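Local coordinates for putative aminooxidase (Propionibacterium acnes, PDB 2BA9), which isomerises polyunsaturated fatty acids, producing conjugated linoleic acid, with a bound flavin-adenine dinucleotide as cofactor, at residues A[108-113]-A[154-159]; A[172-177]-A[302-307]. One frame throughout, in Å; residues are numbered along the deposited sequence.

Interaction 1. Residues A[108-113]-A[154-159]; sequences PQVMAA and CEAARD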
loop_
_atom_site.group_PDB
_atom_site.type_symbol
_atom_site.label_atom_id
_atom_site.label_comp_id
_atom_site.label_asym_id
_atom_site.label_seq_id
_atom_site.Cartn_x
_atom_site.Cartn_y
_atom_site.Cartn_z
ATOM N N PRO A 108 4.775 -28.904 -9.385
ATOM C CA PRO A 108 6.239 -29.036 -9.337
ATOM C C PRO A 108 7.003 -27.925 -10.081
ATOM O O PRO A 108 8.158 -27.663 -9.750
ATOM C CB PRO A 108 6.494 -30.394 -10.006
ATOM C CG PRO A 108 5.143 -31.107 -10.018
ATOM C CD PRO A 108 4.138 -30.029 -10.105
ATOM N N GLN A 109 6.373 -27.290 -11.068
ATOM C CA GLN A 109 7.012 -26.192 -11.797
ATOM C C GLN A 109 7.126 -24.957 -10.910
ATOM O O GLN A 109 8.196 -24.354 -10.794
ATOM C CB GLN A 109 6.245 -25.865 -13.077
ATOM C CG GLN A 109 6.404 -26.908 -14.172
ATOM C CD GLN A 109 5.313 -26.822 -15.243
ATOM O OE1 GLN A 109 4.520 -25.888 -15.262
ATOM N NE2 GLN A 109 5.270 -27.812 -16.129
ATOM N N VAL A 110 6.016 -24.603 -10.276
ATOM C CA VAL A 110 5.981 -23.518 -9.307
ATOM C C VAL A 110 7.045 -23.716 -8.221
ATOM O O VAL A 110 7.878 -22.848 -7.987
ATOM C CB VAL A 110 4.583 -23.390 -8.651
ATOM C CG1 VAL A 110 4.594 -22.320 -7.547
ATOM C CG2 VAL A 110 3.525 -23.041 -9.699
ATOM N N MET A 111 7.030 -24.877 -7.589
ATOM C CA MET A 111 7.935 -25.146 -6.472
ATOM C C MET A 111 9.410 -25.104 -6.874
ATOM O O MET A 111 10.246 -24.678 -6.091
ATOM C CB MET A 111 7.586 -26.484 -5.815
ATOM C CG MET A 111 6.266 -26.426 -5.055
ATOM S SD MET A 111 6.316 -25.300 -3.627
ATOM C CE MET A 111 5.672 -23.762 -4.309
ATOM N N ALA A 112 9.709 -25.506 -8.103
ATOM C CA ALA A 112 11.081 -25.427 -8.617
ATOM C C ALA A 112 11.505 -23.963 -8.792
ATOM O O ALA A 112 12.561 -23.557 -8.305
ATOM C CB ALA A 112 11.211 -26.194 -9.921
ATOM N N ALA A 113 10.658 -23.177 -9.458
ATOM C CA ALA A 113 10.904 -21.754 -9.676
ATOM C C ALA A 113 11.044 -20.983 -8.354
ATOM O O ALA A 113 11.960 -20.170 -8.196
ATOM C CB ALA A 113 9.777 -21.144 -10.537
ATOM N N CYS A 154 12.402 -18.523 -14.112
ATOM C CA CYS A 154 11.600 -18.728 -12.909
ATOM C C CYS A 154 10.140 -18.294 -13.086
ATOM O O CYS A 154 9.474 -17.975 -12.107
ATOM C CB CYS A 154 12.204 -17.945 -11.728
ATOM S SG CYS A 154 13.701 -18.621 -11.050
ATOM N N GLU A 155 9.657 -18.287 -14.328
ATOM C CA GLU A 155 8.305 -17.819 -14.658
ATOM C C GLU A 155 7.199 -18.403 -13.763
ATOM O O GLU A 155 6.281 -17.690 -13.357
ATOM C CB GLU A 155 7.970 -18.140 -16.126
ATOM C CG GLU A 155 8.720 -17.296 -17.151
ATOM C CD GLU A 155 10.004 -17.961 -17.668
ATOM O OE1 GLU A 155 10.672 -18.712 -16.897
ATOM O OE2 GLU A 155 10.330 -17.724 -18.852
ATOM N N ALA A 156 7.285 -19.699 -13.476
ATOM C CA ALA A 156 6.300 -20.401 -12.630
ATOM C C ALA A 156 6.188 -19.836 -11.198
ATOM O O ALA A 156 5.180 -20.040 -10.518
ATOM C CB ALA A 156 6.622 -21.893 -12.584
ATOM N N ALA A 157 7.201 -19.111 -10.744
ATOM C CA ALA A 157 7.137 -18.465 -9.425
ATOM C C ALA A 157 5.939 -17.509 -9.257
ATOM O O ALA A 157 5.447 -17.301 -8.135
ATOM C CB ALA A 157 8.448 -17.733 -9.124
ATOM N N ARG A 158 5.483 -16.941 -10.375
ATOM C CA ARG A 158 4.397 -15.954 -10.397
ATOM C C ARG A 158 3.084 -16.485 -9.835
ATOM O O ARG A 158 2.295 -15.714 -9.305
ATOM C CB ARG A 158 4.151 -15.449 -11.831
ATOM C CG ARG A 158 3.336 -16.419 -12.683
ATOM C CD ARG A 158 3.381 -16.088 -14.180
ATOM N NE ARG A 158 3.116 -14.683 -14.529
ATOM C CZ ARG A 158 1.919 -14.094 -14.499
ATOM N NH1 ARG A 158 0.850 -14.750 -14.083
ATOM N NH2 ARG A 158 1.784 -12.822 -14.869
ATOM N N ASP A 159 2.825 -17.780 -9.987
ATOM C CA ASP A 159 1.610 -18.391 -9.438
ATOM C C ASP A 159 1.512 -18.218 -7.923
ATOM O O ASP A 159 0.423 -18.062 -7.386
ATOM C CB ASP A 159 1.560 -19.887 -9.772
ATOM C CG ASP A 159 1.221 -20.156 -11.228
ATOM O OD1 ASP A 159 1.485 -19.300 -12.108
ATOM O OD2 ASP A 159 0.673 -21.239 -11.485
#
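Val110 and Ala113, one turn apart on helix 106-122, face the turn that leads from Cys154 into helix 158-161. The backbones come very close: the CA atoms of Ala113 and Cys154 are 4.5 Å apart, and those of Val110 and Ala156 are almost as near. Such an approach suits alanine, whose single methyl group lets one backbone lie almost against the other. No hydrogen bond crosses between the segments, so the join rests on packing.

The methyl of Ala113 points into the turn, where Ala113 CB lies 3.3 Å from Ala157 N and also meets the O of Cys154. These are the two ends of a backbone hydrogen bond, Ala157 N to Cys154 O, so the methyl packs against the turn where it closes. Ala156 answers from the other segment: its CB rests 3.4 Å from Gln109 O, a carbonyl already engaged by Ala113 N within the helix, and touches Ala113 CB at 3.8 Å. The CB of Ala157 lies beside the same methyl.

Val110 extends the contact toward helix 158-161. With CG1 anti to the backbone N (chi1 175°), both branches reach Ala156 O, and Val110 CG2 is 3.5 Å from Ala156 O. Val110 CG2 also touches Asp159 CB at 3.7 Å, the two side chains crossing at about a right angle. The carboxylate of Asp159 uses OD2 in a salt bridge with Arg106 NE, adding a charged tie at the edge of the apolar patch. Small alanine side chains thus pack the first turns of helix 106-122 on the turn entering helix 158-161, in a part of the amine oxidoreductase-type fold well away from the chain's centre.

Interaction 2. Residues A[172-177]-A[302-307]; sequences HFDNVP and MRPERL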
loop_
_atom_site.group_PDB
_atom_site.type_symbol
_atom_site.label_atom_id
_atom_site.label_comp_id
_atom_site.label_asym_id
_atom_site.label_seq_id
_atom_site.Cartn_x
_atom_site.Cartn_y
_atom_site.Cartn_z
ATOM N N HIS A 172 -0.176 -5.611 -12.213
ATOM C CA HIS A 172 0.098 -6.814 -12.973
ATOM C C HIS A 172 1.576 -6.964 -13.326
ATOM O O HIS A 172 2.242 -5.998 -13.663
ATOM C CB HIS A 172 -0.800 -6.853 -14.216
ATOM C CG HIS A 172 -2.258 -6.948 -13.886
ATOM N ND1 HIS A 172 -2.980 -5.884 -13.397
ATOM C CD2 HIS A 172 -3.118 -7.989 -13.948
ATOM C CE1 HIS A 172 -4.229 -6.262 -13.187
ATOM N NE2 HIS A 172 -4.340 -7.537 -13.513
ATOM N N PHE A 173 2.054 -8.206 -13.239
ATOM C CA PHE A 173 3.463 -8.545 -13.422
ATOM C C PHE A 173 3.993 -8.318 -14.846
ATOM O O PHE A 173 5.212 -8.262 -15.057
ATOM C CB PHE A 173 3.702 -10.011 -13.030
ATOM C CG PHE A 173 3.567 -10.304 -11.546
ATOM C CD1 PHE A 173 3.325 -11.610 -11.121
ATOM C CD2 PHE A 173 3.705 -9.307 -10.566
ATOM C CE1 PHE A 173 3.204 -11.919 -9.763
ATOM C CE2 PHE A 173 3.591 -9.623 -9.199
ATOM C CZ PHE A 173 3.339 -10.919 -8.802
ATOM N N ASP A 174 3.094 -8.204 -15.817
ATOM C CA ASP A 174 3.492 -7.877 -17.188
ATOM C C ASP A 174 4.115 -6.463 -17.308
ATOM O O ASP A 174 4.815 -6.177 -18.275
ATOM C CB ASP A 174 2.298 -8.022 -18.145
ATOM C CG ASP A 174 1.178 -7.020 -17.848
ATOM O OD1 ASP A 174 0.249 -7.386 -17.092
ATOM O OD2 ASP A 174 1.228 -5.878 -18.366
ATOM N N ASN A 175 3.849 -5.592 -16.328
ATOM C CA ASN A 175 4.358 -4.226 -16.348
ATOM C C ASN A 175 4.957 -3.681 -15.034
ATOM O O ASN A 175 5.883 -2.888 -15.079
ATOM C CB ASN A 175 3.261 -3.288 -16.848
ATOM C CG ASN A 175 2.073 -3.239 -15.922
ATOM O OD1 ASN A 175 2.002 -2.381 -15.063
ATOM N ND2 ASN A 175 1.139 -4.160 -16.088
ATOM N N VAL A 176 4.456 -4.084 -13.871
ATOM C CA VAL A 176 4.965 -3.525 -12.597
ATOM C C VAL A 176 6.391 -4.000 -12.333
ATOM O O VAL A 176 6.638 -5.208 -12.308
ATOM C CB VAL A 176 4.094 -3.915 -11.402
ATOM C CG1 VAL A 176 4.818 -3.613 -10.077
ATOM C CG2 VAL A 176 2.759 -3.216 -11.459
ATOM N N PRO A 177 7.340 -3.062 -12.147
ATOM C CA PRO A 177 8.745 -3.441 -11.957
ATOM C C PRO A 177 9.052 -4.362 -10.765
ATOM O O PRO A 177 8.471 -4.193 -9.676
ATOM C CB PRO A 177 9.447 -2.084 -11.763
ATOM C CG PRO A 177 8.552 -1.090 -12.426
ATOM C CD PRO A 177 7.174 -1.590 -12.176
ATOM N N MET A 302 -7.288 -12.321 -12.049
ATOM C CA MET A 302 -6.084 -11.491 -11.889
ATOM C C MET A 302 -5.291 -11.305 -13.198
ATOM O O MET A 302 -4.282 -10.600 -13.224
ATOM C CB MET A 302 -5.165 -12.127 -10.849
ATOM C CG MET A 302 -5.757 -12.233 -9.474
ATOM S SD MET A 302 -4.687 -13.201 -8.396
ATOM C CE MET A 302 -5.860 -13.775 -7.138
ATOM N N ARG A 303 -5.726 -11.984 -14.256
ATOM C CA ARG A 303 -5.265 -11.753 -15.612
ATOM C C ARG A 303 -5.716 -10.371 -16.094
ATOM O O ARG A 303 -6.863 -9.981 -15.851
ATOM C CB ARG A 303 -5.920 -12.750 -16.559
ATOM C CG ARG A 303 -5.515 -14.174 -16.387
ATOM C CD ARG A 303 -5.977 -15.014 -17.584
ATOM N NE ARG A 303 -7.318 -15.585 -17.401
ATOM C CZ ARG A 303 -8.376 -15.363 -18.181
ATOM N NH1 ARG A 303 -8.301 -14.575 -19.246
ATOM N NH2 ARG A 303 -9.522 -15.963 -17.901
ATOM N N PRO A 304 -4.855 -9.652 -16.835
ATOM C CA PRO A 304 -5.217 -8.348 -17.416
ATOM C C PRO A 304 -6.470 -8.413 -18.291
ATOM O O PRO A 304 -7.247 -7.465 -18.350
ATOM C CB PRO A 304 -3.991 -8.009 -18.264
ATOM C CG PRO A 304 -2.877 -8.718 -17.595
ATOM C CD PRO A 304 -3.474 -10.018 -17.178
ATOM N N GLU A 305 -6.651 -9.556 -18.948
ATOM C CA GLU A 305 -7.821 -9.853 -19.756
ATOM C C GLU A 305 -9.098 -9.866 -18.922
ATOM O O GLU A 305 -10.201 -9.769 -19.466
ATOM C CB GLU A 305 -7.636 -11.229 -20.410
ATOM C CG GLU A 305 -6.550 -11.283 -21.481
ATOM C CD GLU A 305 -5.125 -11.543 -20.978
ATOM O OE1 GLU A 305 -4.896 -11.812 -19.774
ATOM O OE2 GLU A 305 -4.215 -11.479 -21.830
ATOM N N ARG A 306 -8.950 -9.995 -17.605
ATOM C CA ARG A 306 -10.087 -10.021 -16.688
ATOM C C ARG A 306 -10.190 -8.780 -15.782
ATOM O O ARG A 306 -10.929 -8.786 -14.789
ATOM C CB ARG A 306 -10.016 -11.303 -15.846
ATOM C CG ARG A 306 -10.213 -12.579 -16.643
ATOM C CD ARG A 306 -11.631 -12.733 -17.212
ATOM N NE ARG A 306 -12.610 -13.061 -16.176
ATOM C CZ ARG A 306 -13.896 -13.304 -16.404
ATOM N NH1 ARG A 306 -14.374 -13.296 -17.640
ATOM N NH2 ARG A 306 -14.711 -13.577 -15.393
ATOM N N LEU A 307 -9.488 -7.705 -16.147
ATOM C CA LEU A 307 -9.562 -6.436 -15.416
ATOM C C LEU A 307 -11.003 -6.001 -15.130
ATOM O O LEU A 307 -11.838 -6.019 -16.012
ATOM C CB LEU A 307 -8.871 -5.337 -16.218
ATOM C CG LEU A 307 -8.583 -4.031 -15.494
ATOM C CD1 LEU A 307 -7.561 -4.254 -14.411
ATOM C CD2 LEU A 307 -8.081 -2.957 -16.496
HETATM O O HOH W 1 -7.107 -8.542 -13.631
#
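Two connecting loops of the amine oxidoreductase-type fold meet where His172 inserts its imidazole beside the turn at Pro304. One loop joins helices 166-170 and 178-184; the other links strands 295-297 and 310-315 and includes the short 3-10 segment 304-305.

His172 carries most of the contact. With CG anti to the carbonyl carbon (chi1 -64°), its ring is carried across to the 302-307 loop, where the edge meets Met302 O, 2.9 Å from His172 CD2 and near the ring plane. NE2 is also close to that oxygen, but the angle is poor for a hydrogen bond. Instead, a water in the ring plane lies 2.9 Å from His172 NE2 and donates to Arg303 O at 2.7 Å, bridging the loops through a backbone carbonyl. Histidine suits this place because its flat ring can pack on Pro304 and Leu307 through ring carbons while NE2 takes up the water.

Pro304 CG approaches His172 CD2 obliquely at 3.7 Å, while Leu307 CD1 lies 4.1 Å from His172 CE1. Pro304 CG also lies 3.4 Å from Asp174 OD1; proline gives the turn a compact apolar surface. Asp174 is held at both oxygens: OD1 is hydrogen-bonded to His333 NE2, and Asn175 ND2 donates to Asp174 OD2 over 2.9 Å, nearly straight at 168° but from above the carboxylate plane. His172 O accepts from both Asn175 N and Val176 N, which folds 172-176 into a tight turn.

The His172 ring meets His333 edge-to-face and touches Thr166 of helix 166-170. Leu330 of strand 325-330 packs against both His172 and Leu307, bringing the loops together beside the mixed sheet.

Interaction 1 closes before interaction 2 opens along the chain, and their centres lie about 17 Å apart on the same side of the chain's centre. Helix 158-161, which overlaps the second segment of interaction 1, connects them: Arg158 NH2 packs 3.9 Å from Phe173 CB, and Phe173 also touches Trp161. Asp146 of helix 145-151 serves both neighbourhoods, through a salt bridge with Arg158 and backbone hydrogen bonding with Phe173. Interaction 1 belongs to the peripheral helices, whereas interaction 2 brings a loop between helices to the mixed sheet. The two contacts link helix 106-122, through helix 158-161 and loop 172-177, to the sheet's loop 302-307, with the Met302 side chain about 13 Å from the FAD.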